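Local coordinates for protein transcriptional activator II (Enterobacteria phage lambda, PDB 1ZS4) that activates phage transcription by binding promoter DNA, switching on the repressor and integrase genes needed to establish latency, at residues A23-T27 against E28-E32; S39-S42 against R43-R46. One frame throughout, in Å; residues are numbered along the deposited sequence.

Interaction 1 (A23-T27 against E28-E32). With nucleotides of chain A.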
ATOM      1  N   ALA C  23      26.670  16.510  -2.003  1.00 14.66           N
ATOM      2  CA  ALA C  23      27.719  17.515  -1.826  1.00 15.92           C
ATOM      3  C   ALA C  23      28.563  17.726  -3.074  1.00 16.28           C
ATOM      4  O   ALA C  23      28.968  18.857  -3.375  1.00 17.18           O
ATOM      5  CB  ALA C  23      28.625  17.138  -0.654  1.00 16.14           C
ATOM      6  N   MET C  24      28.844  16.643  -3.788  1.00 16.44           N
ATOM      7  CA  MET C  24      29.649  16.727  -5.001  1.00 18.14           C
ATOM      8  C   MET C  24      28.893  17.434  -6.107  1.00 18.21           C
ATOM      9  O   MET C  24      29.487  18.186  -6.869  1.00 16.91           O
ATOM     10  CB  MET C  24      30.079  15.337  -5.471  1.00 18.84           C
ATOM     11  CG  MET C  24      31.113  14.692  -4.549  1.00 23.09           C
ATOM     12  SD  MET C  24      32.704  15.567  -4.473  1.00 28.05           S
ATOM     13  CE  MET C  24      32.457  16.606  -3.012  1.00 24.79           C
ATOM     14  N   LEU C  25      27.587  17.190  -6.204  1.00 17.46           N
ATOM     15  CA  LEU C  25      26.788  17.859  -7.223  1.00 17.95           C
ATOM     16  C   LEU C  25      26.588  19.306  -6.773  1.00 16.61           C
ATOM     17  O   LEU C  25      26.663  20.238  -7.575  1.00 16.96           O
ATOM     18  CB  LEU C  25      25.414  17.184  -7.368  1.00 16.45           C
ATOM     19  CG  LEU C  25      24.722  17.131  -8.740  1.00 22.35           C
ATOM     20  CD1 LEU C  25      23.243  16.810  -8.538  1.00 21.14           C
ATOM     21  CD2 LEU C  25      24.870  18.438  -9.496  1.00 23.20           C
ATOM     22  N   GLY C  26      26.355  19.475  -5.473  1.00 15.38           N
ATOM     23  CA  GLY C  26      26.102  20.787  -4.900  1.00 15.57           C
ATOM     24  C   GLY C  26      24.671  20.772  -4.384  1.00 14.10           C
ATOM     25  O   GLY C  26      23.797  20.180  -5.013  1.00 12.95           O
ATOM     26  N   THR C  27      24.418  21.403  -3.243  1.00 13.21           N
ATOM     27  CA  THR C  27      23.068  21.422  -2.690  1.00 12.95           C
ATOM     28  C   THR C  27      22.110  22.218  -3.572  1.00 13.68           C
ATOM     29  O   THR C  27      21.022  21.731  -3.909  1.00 12.26           O
ATOM     30  CB  THR C  27      23.080  21.951  -1.233  1.00 12.87           C
ATOM     31  OG1 THR C  27      23.846  21.044  -0.421  1.00 13.20           O
ATOM     32  CG2 THR C  27      21.653  22.052  -0.652  1.00 15.25           C
ATOM     33  N   GLU C  28      22.495  23.435  -3.958  1.00 13.59           N
ATOM     34  CA  GLU C  28      21.625  24.229  -4.841  1.00 14.85           C
ATOM     35  C   GLU C  28      21.423  23.497  -6.172  1.00 13.49           C
ATOM     36  O   GLU C  28      20.307  23.423  -6.674  1.00 13.79           O
ATOM     37  CB  GLU C  28      22.234  25.614  -5.089  1.00 16.55           C
ATOM     38  CG  GLU C  28      21.601  26.410  -6.258  1.00 18.73           C
ATOM     39  CD  GLU C  28      20.136  26.748  -6.039  1.00 21.10           C
ATOM     40  OE1 GLU C  28      19.658  26.658  -4.889  1.00 22.86           O
ATOM     41  OE2 GLU C  28      19.453  27.130  -7.019  1.00 24.28           O
ATOM     42  N   LYS C  29      22.492  22.942  -6.738  1.00 15.30           N
ATOM     43  CA  LYS C  29      22.366  22.230  -8.011  1.00 14.05           C
ATOM     44  C   LYS C  29      21.437  21.025  -7.876  1.00 13.38           C
ATOM     45  O   LYS C  29      20.632  20.746  -8.769  1.00 14.80           O
ATOM     46  CB  LYS C  29      23.747  21.813  -8.543  1.00 17.15           C
ATOM     47  CG  LYS C  29      24.584  22.992  -9.065  1.00 22.14           C
ATOM     48  CD  LYS C  29      23.868  23.725 -10.210  1.00 28.02           C
ATOM     49  CE  LYS C  29      24.592  25.013 -10.644  1.00 32.47           C
ATOM     50  NZ  LYS C  29      24.442  26.160  -9.675  1.00 36.77           N
ATOM     51  N   THR C  30      21.545  20.303  -6.763  1.00 12.30           N
ATOM     52  CA  THR C  30      20.666  19.153  -6.541  1.00 11.52           C
ATOM     53  C   THR C  30      19.233  19.654  -6.419  1.00 12.47           C
ATOM     54  O   THR C  30      18.311  19.058  -6.977  1.00 13.12           O
ATOM     55  CB  THR C  30      21.029  18.392  -5.234  1.00 10.44           C
ATOM     56  OG1 THR C  30      22.331  17.812  -5.375  1.00 11.13           O
ATOM     57  CG2 THR C  30      20.007  17.273  -4.941  1.00  9.43           C
ATOM     58  N   ALA C  31      19.044  20.752  -5.688  1.00 12.06           N
ATOM     59  CA  ALA C  31      17.704  21.312  -5.514  1.00 11.58           C
ATOM     60  C   ALA C  31      17.100  21.659  -6.870  1.00 13.32           C
ATOM     61  O   ALA C  31      15.952  21.323  -7.150  1.00 13.72           O
ATOM     62  CB  ALA C  31      17.766  22.545  -4.645  1.00 12.32           C
ATOM     63  N   GLU C  32      17.879  22.341  -7.705  1.00 13.38           N
ATOM     64  CA  GLU C  32      17.398  22.728  -9.027  1.00 16.32           C
ATOM     65  C   GLU C  32      16.948  21.528  -9.838  1.00 16.65           C
ATOM     66  O   GLU C  32      15.912  21.580 -10.506  1.00 15.32           O
ATOM     67  CB  GLU C  32      18.492  23.466  -9.792  1.00 18.07           C
ATOM     68  CG  GLU C  32      18.796  24.832  -9.228  1.00 21.10           C
ATOM     69  CD  GLU C  32      19.981  25.489  -9.919  1.00 24.23           C
ATOM     70  OE1 GLU C  32      20.343  25.057 -11.042  1.00 27.22           O
ATOM     71  OE2 GLU C  32      20.544  26.448  -9.345  1.00 26.86           O
TER
ATOM     72  P    DG A   7      25.646  24.735  -2.125  1.00 18.98           P
ATOM     73  OP1  DG A   7      26.363  23.731  -2.927  1.00 20.08           O
ATOM     74  OP2  DG A   7      24.297  25.190  -2.560  1.00 21.72           O
ATOM     75  O5'  DG A   7      25.511  24.196  -0.642  1.00 16.40           O
ATOM     76  C5'  DG A   7      26.667  23.954   0.140  1.00 16.29           C
ATOM     77  C4'  DG A   7      26.374  24.141   1.613  1.00 14.61           C
ATOM     78  O4'  DG A   7      26.132  25.549   1.897  1.00 13.87           O
ATOM     79  C3'  DG A   7      25.101  23.425   2.084  1.00 13.02           C
ATOM     80  O3'  DG A   7      25.289  23.062   3.455  1.00 14.23           O
ATOM     81  C2'  DG A   7      24.024  24.485   1.898  1.00 14.09           C
ATOM     82  C1'  DG A   7      24.776  25.753   2.277  1.00 12.61           C
ATOM     83  N9   DG A   7      24.303  27.001   1.682  1.00 13.78           N
ATOM     84  C8   DG A   7      23.883  27.209   0.390  1.00 14.62           C
ATOM     85  N7   DG A   7      23.479  28.439   0.175  1.00 14.47           N
ATOM     86  C5   DG A   7      23.650  29.075   1.396  1.00 12.86           C
ATOM     87  C6   DG A   7      23.390  30.421   1.785  1.00 13.13           C
ATOM     88  O6   DG A   7      22.932  31.354   1.103  1.00 15.54           O
ATOM     89  N1   DG A   7      23.718  30.640   3.114  1.00 14.03           N
ATOM     90  C2   DG A   7      24.232  29.693   3.967  1.00 14.92           C
ATOM     91  N2   DG A   7      24.485  30.101   5.221  1.00 14.71           N
ATOM     92  N3   DG A   7      24.479  28.443   3.621  1.00 15.26           N
ATOM     93  C4   DG A   7      24.166  28.204   2.333  1.00 13.85           C
TER
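Thr-30 grips the carbonyl of Gly-26 from both faces of its plane: OG1 donates to Gly-26 O at 2.8 Å and tilts 32° from the plane on one face, while Thr-30 N comes at 2.9 Å from the other. The hydroxyl can do this because OG1 is turned beside its own backbone N, opposite the carbonyl carbon (chi1 -65°). One residue on, Ala-31 N donates to Thr-27 O at 2.8 Å. Leu-25 reaches the next turn with both methyls: CD1 rests 3.4 Å from Thr-30 OG1, and CD2 meets CB of Lys-29 at 3.7 Å, with the side chains of Leu-25 and Lys-29 crossing at about a right angle. Gly-26 both ends helix 7-25 and takes the N-cap position of helix 27-34, the first helix of the helix-turn-helix; its positive phi (115°) is a conformation readily reached by glycine, which has no CB to clash. The freshly started helix points its first N-H groups at the DNA backbone: Thr-27 N donates to OP1 of DG7 of chain A at 3.0 Å, and Glu-28 N to OP2 of the same phosphate at 2.9 Å. The phosphate thus sits at the positive end of the helix, which would be expected to favour its negative charge. Thr-27 OG1 turns elsewhere, bonding to Lys-45 NZ, while Ile-41 packs on Thr-27, Thr-30 and Ala-31. Leu-25 and Thr-30 also pack on Val-58 and Leu-55, respectively, of a second subunit.

Interaction 2 (S39-S42 against R43-R46). With nucleotides of chain B; nucleotides of chain A.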
ATOM      1  N   SER C  39      16.887  24.971   0.460  1.00 11.15           N
ATOM      2  CA  SER C  39      16.627  24.828   1.895  1.00 10.47           C
ATOM      3  C   SER C  39      15.991  23.469   2.166  1.00 10.27           C
ATOM      4  O   SER C  39      16.164  22.899   3.254  1.00 10.65           O
ATOM      5  CB  SER C  39      15.736  25.972   2.434  1.00 11.89           C
ATOM      6  OG  SER C  39      14.423  25.990   1.866  1.00 10.50           O
ATOM      7  N   GLN C  40      15.279  22.933   1.171  1.00  8.57           N
ATOM      8  CA  GLN C  40      14.659  21.624   1.327  1.00  9.52           C
ATOM      9  C   GLN C  40      15.729  20.532   1.217  1.00  7.96           C
ATOM     10  O   GLN C  40      15.787  19.626   2.054  1.00 10.55           O
ATOM     11  CB  GLN C  40      13.571  21.408   0.267  1.00  8.44           C
ATOM     12  CG  GLN C  40      12.143  21.656   0.802  1.00  9.32           C
ATOM     13  CD  GLN C  40      12.052  22.887   1.684  1.00 10.05           C
ATOM     14  OE1 GLN C  40      12.208  22.798   2.906  1.00 11.56           O
ATOM     15  NE2 GLN C  40      11.814  24.055   1.073  1.00  9.64           N
ATOM     16  N   ILE C  41      16.585  20.606   0.202  1.00  7.97           N
ATOM     17  CA  ILE C  41      17.624  19.579   0.086  1.00  9.29           C
ATOM     18  C   ILE C  41      18.454  19.602   1.371  1.00  9.61           C
ATOM     19  O   ILE C  41      18.766  18.547   1.943  1.00  9.16           O
ATOM     20  CB  ILE C  41      18.538  19.815  -1.146  1.00  7.59           C
ATOM     21  CG1 ILE C  41      17.700  19.731  -2.433  1.00  7.28           C
ATOM     22  CG2 ILE C  41      19.693  18.775  -1.180  1.00  9.48           C
ATOM     23  CD1 ILE C  41      16.895  18.449  -2.542  1.00  9.37           C
ATOM     24  N   SER C  42      18.764  20.805   1.845  1.00  9.87           N
ATOM     25  CA  SER C  42      19.543  20.967   3.067  1.00 10.56           C
ATOM     26  C   SER C  42      18.852  20.271   4.245  1.00 10.53           C
ATOM     27  O   SER C  42      19.461  19.459   4.960  1.00 11.46           O
ATOM     28  CB  SER C  42      19.712  22.464   3.375  1.00 12.15           C
ATOM     29  OG  SER C  42      20.520  22.676   4.515  1.00 11.66           O
ATOM     30  N   ARG C  43      17.566  20.564   4.436  1.00  8.54           N
ATOM     31  CA  ARG C  43      16.835  19.971   5.546  1.00  9.00           C
ATOM     32  C   ARG C  43      16.598  18.476   5.399  1.00  9.62           C
ATOM     33  O   ARG C  43      16.584  17.752   6.400  1.00  8.74           O
ATOM     34  CB  ARG C  43      15.524  20.734   5.773  1.00 10.56           C
ATOM     35  CG  ARG C  43      15.796  22.073   6.471  1.00 12.77           C
ATOM     36  CD  ARG C  43      14.608  23.030   6.584  1.00 15.76           C
ATOM     37  NE  ARG C  43      14.947  24.050   7.583  1.00 16.98           N
ATOM     38  CZ  ARG C  43      14.940  25.364   7.383  1.00 16.56           C
ATOM     39  NH1 ARG C  43      14.594  25.866   6.202  1.00 15.61           N
ATOM     40  NH2 ARG C  43      15.317  26.174   8.372  1.00 16.24           N
ATOM     41  N   TRP C  44      16.436  18.006   4.164  1.00  9.38           N
ATOM     42  CA  TRP C  44      16.213  16.582   3.931  1.00  8.85           C
ATOM     43  C   TRP C  44      17.413  15.761   4.423  1.00  9.68           C
ATOM     44  O   TRP C  44      17.240  14.619   4.837  1.00 10.14           O
ATOM     45  CB  TRP C  44      15.974  16.279   2.448  1.00  9.41           C
ATOM     46  CG  TRP C  44      14.640  16.727   1.873  1.00  9.14           C
ATOM     47  CD1 TRP C  44      13.666  17.449   2.500  1.00 11.08           C
ATOM     48  CD2 TRP C  44      14.196  16.536   0.522  1.00  9.50           C
ATOM     49  NE1 TRP C  44      12.637  17.738   1.612  1.00  9.81           N
ATOM     50  CE2 TRP C  44      12.941  17.185   0.393  1.00  9.94           C
ATOM     51  CE3 TRP C  44      14.739  15.877  -0.594  1.00  9.34           C
ATOM     52  CZ2 TRP C  44      12.221  17.196  -0.813  1.00  9.98           C
ATOM     53  CZ3 TRP C  44      14.029  15.887  -1.791  1.00  8.58           C
ATOM     54  CH2 TRP C  44      12.776  16.545  -1.889  1.00  8.90           C
ATOM     55  N   LYS C  45      18.614  16.333   4.371  1.00  9.51           N
ATOM     56  CA  LYS C  45      19.813  15.625   4.839  1.00 10.07           C
ATOM     57  C   LYS C  45      19.636  15.171   6.279  1.00  9.86           C
ATOM     58  O   LYS C  45      20.155  14.130   6.693  1.00 10.22           O
ATOM     59  CB  LYS C  45      21.040  16.552   4.754  1.00  6.23           C
ATOM     60  CG  LYS C  45      21.358  17.020   3.348  1.00  9.37           C
ATOM     61  CD  LYS C  45      22.485  18.039   3.367  1.00  7.52           C
ATOM     62  CE  LYS C  45      22.758  18.580   1.982  1.00  7.65           C
ATOM     63  NZ  LYS C  45      23.710  19.762   1.982  1.00 10.73           N
ATOM     64  N   ARG C  46      18.891  15.962   7.040  1.00  9.28           N
ATOM     65  CA  ARG C  46      18.633  15.702   8.446  1.00 11.74           C
ATOM     66  C   ARG C  46      17.334  14.953   8.683  1.00 12.09           C
ATOM     67  O   ARG C  46      17.274  13.997   9.450  1.00 12.03           O
ATOM     68  CB  ARG C  46      18.575  17.034   9.202  1.00 12.18           C
ATOM     69  CG  ARG C  46      18.167  16.944  10.685  1.00 11.78           C
ATOM     70  CD  ARG C  46      17.845  18.347  11.215  1.00 17.06           C
ATOM     71  NE  ARG C  46      16.619  18.831  10.582  1.00 19.53           N
ATOM     72  CZ  ARG C  46      16.269  20.107  10.470  1.00 20.79           C
ATOM     73  NH1 ARG C  46      17.054  21.067  10.955  1.00 20.59           N
ATOM     74  NH2 ARG C  46      15.133  20.416   9.858  1.00 21.05           N
TER
ATOM     75  P    DC B  17       9.089  19.232   1.415  1.00 11.23           P
ATOM     76  OP1  DC B  17       9.238  18.478   0.160  1.00 13.19           O
ATOM     77  OP2  DC B  17      10.149  19.189   2.454  1.00 13.01           O
ATOM     78  O5'  DC B  17       8.980  20.730   0.923  1.00 14.67           O
ATOM     79  C5'  DC B  17       8.078  21.568   1.529  1.00 22.01           C
ATOM     80  C4'  DC B  17       7.533  22.561   0.546  1.00 17.54           C
ATOM     81  O4'  DC B  17       6.906  23.458   1.477  1.00 18.33           O
ATOM     82  C3'  DC B  17       8.638  23.368  -0.145  1.00 15.41           C
ATOM     83  O3'  DC B  17       8.473  23.784  -1.508  1.00 12.34           O
ATOM     84  C2'  DC B  17       8.910  24.503   0.799  1.00 19.62           C
ATOM     85  C1'  DC B  17       7.628  24.676   1.572  1.00 15.67           C
ATOM     86  N1   DC B  17       8.053  24.814   2.962  1.00 14.30           N
ATOM     87  C2   DC B  17       7.756  25.984   3.617  1.00 13.52           C
ATOM     88  O2   DC B  17       7.084  26.835   3.009  1.00 13.10           O
ATOM     89  N3   DC B  17       8.204  26.169   4.876  1.00 12.20           N
ATOM     90  C4   DC B  17       8.927  25.211   5.478  1.00 13.21           C
ATOM     91  N4   DC B  17       9.351  25.431   6.726  1.00 13.16           N
ATOM     92  C5   DC B  17       9.243  23.992   4.826  1.00  9.84           C
ATOM     93  C6   DC B  17       8.780  23.828   3.584  1.00 11.39           C
TER
ATOM     94  P    DT A   9      21.917  24.678  10.346  1.00 20.79           P
ATOM     95  OP1  DT A   9      22.701  24.560  11.601  1.00 22.93           O
ATOM     96  OP2  DT A   9      21.097  23.536   9.884  1.00 20.76           O
ATOM     97  O5'  DT A   9      20.971  25.958  10.473  1.00 21.96           O
ATOM     98  C5'  DT A   9      21.569  27.227  10.661  1.00 23.90           C
ATOM     99  C4'  DT A   9      20.548  28.330  10.827  1.00 23.41           C
ATOM    100  O4'  DT A   9      20.071  28.798   9.535  1.00 22.71           O
ATOM    101  C3'  DT A   9      19.283  27.925  11.589  1.00 24.10           C
ATOM    102  O3'  DT A   9      18.811  29.101  12.248  1.00 27.65           O
ATOM    103  C2'  DT A   9      18.343  27.491  10.473  1.00 24.07           C
ATOM    104  C1'  DT A   9      18.684  28.515   9.401  1.00 20.10           C
ATOM    105  N1   DT A   9      18.390  28.230   7.985  1.00 17.19           N
ATOM    106  C2   DT A   9      18.073  29.298   7.164  1.00 17.32           C
ATOM    107  O2   DT A   9      18.005  30.453   7.550  1.00 16.23           O
ATOM    108  N3   DT A   9      17.845  28.967   5.859  1.00 14.91           N
ATOM    109  C4   DT A   9      17.903  27.714   5.297  1.00 14.03           C
ATOM    110  O4   DT A   9      17.701  27.581   4.095  1.00 13.43           O
ATOM    111  C5   DT A   9      18.221  26.639   6.209  1.00 12.08           C
ATOM    112  C7   DT A   9      18.293  25.237   5.684  1.00 14.65           C
ATOM    113  C6   DT A   9      18.442  26.945   7.494  1.00 14.23           C
ATOM    114  P    DT A   8      24.098  22.394   4.306  1.00 13.80           P
ATOM    115  OP1  DT A   8      24.759  21.369   5.160  1.00 14.33           O
ATOM    116  OP2  DT A   8      22.964  21.994   3.446  1.00 13.61           O
ATOM    117  O5'  DT A   8      23.670  23.586   5.277  1.00 16.33           O
ATOM    118  C5'  DT A   8      24.671  24.213   6.068  1.00 15.80           C
ATOM    119  C4'  DT A   8      24.101  25.158   7.107  1.00 18.10           C
ATOM    120  O4'  DT A   8      23.614  26.377   6.476  1.00 18.27           O
ATOM    121  C3'  DT A   8      22.905  24.622   7.897  1.00 18.28           C
ATOM    122  O3'  DT A   8      22.971  25.148   9.235  1.00 18.82           O
ATOM    123  C2'  DT A   8      21.709  25.128   7.098  1.00 17.85           C
ATOM    124  C1'  DT A   8      22.206  26.496   6.642  1.00 14.76           C
ATOM    125  N1   DT A   8      21.634  27.123   5.417  1.00 13.45           N
ATOM    126  C2   DT A   8      21.310  28.472   5.477  1.00 12.94           C
ATOM    127  O2   DT A   8      21.432  29.156   6.488  1.00 13.98           O
ATOM    128  N3   DT A   8      20.834  28.998   4.303  1.00 12.70           N
ATOM    129  C4   DT A   8      20.638  28.333   3.113  1.00 11.81           C
ATOM    130  O4   DT A   8      20.207  28.933   2.139  1.00 14.41           O
ATOM    131  C5   DT A   8      20.973  26.925   3.121  1.00 11.44           C
ATOM    132  C7   DT A   8      20.766  26.136   1.863  1.00  9.62           C
ATOM    133  C6   DT A   8      21.449  26.393   4.255  1.00 11.42           C
TER
HETATM  134  O   HOH W   1      12.883  25.057   4.163  1.00 14.69           O
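One water joins Ser-39, Gln-40 and Arg-43: it accepts from Arg-43 NH1 at 2.8 Å, donates to Gln-40 OE1 at 2.7 Å, and is bonded to Ser-39 OG as well. Ordinary helical bonds run from Arg-43 N, Trp-44 N and Lys-45 N to the carbonyls of Ser-39, Gln-40 and Ile-41. Direct bonds to phosphate come from three side chains. Ser-42 OG, swung away from the backbone N (chi1 -177°), donates to OP2 of DT8 of chain A at 2.8 Å, and NZ of the extended Lys-45, which also has Thr-27 as a partner, reaches that same oxygen at 2.8 Å. On the other strand, Trp-44 NE1 meets OP2 of DC17 of chain B at 3.0 Å in a nearly straight bond (173°), the phosphate lying at the edge of the indole. Residues 39-46 lie on helix 38-47, the recognition helix of the helix-turn-helix, laid against the bases as in other members of that class: Ser-39 OG, Gln-40 NE2 and Arg-43 NH2 bond to a cytosine N4 and guanine N7 atoms. The thymine of DT9 of chain A lies over one face of the Arg-43 guanidinium, its C5 3.4 Å above the plane and displaced from the centre of the group. Over one face of the Trp-44 ring stands Gln-40 O, 3.1 Å from CG, with Gln-40 C and Ile-41 CA farther above it. The apolar contact between the two segments is Ile-41 CD1 on Trp-44 CE3 at 3.9 Å, with the side chains crossing at a slant. Trp-44 also makes edge-to-face contacts with Trp-48 of its own chain and with Trp-48 of a second subunit.

From the N terminus, helix 7-25 runs into interaction 1, which makes the turn at Gly-26 and the first turns of helix 27-34; the chain then turns into helix 38-47, which carries interaction 2. The two contacts lie in series, neither enclosing nor crossing the other, and each is local, so no long loop is closed. Their centres are 11 Å apart, and they meet side by side: Thr-27 OG1 and Lys-45 NZ lie 2.7 Å apart, a probable hydrogen bond, and Thr-27 CG2 packs on Ile-41 CG2 at 3.9 Å. The two helices of the helix-turn-helix are thus joined, and their phosphate partners DG7 and DT8 are consecutive on chain A.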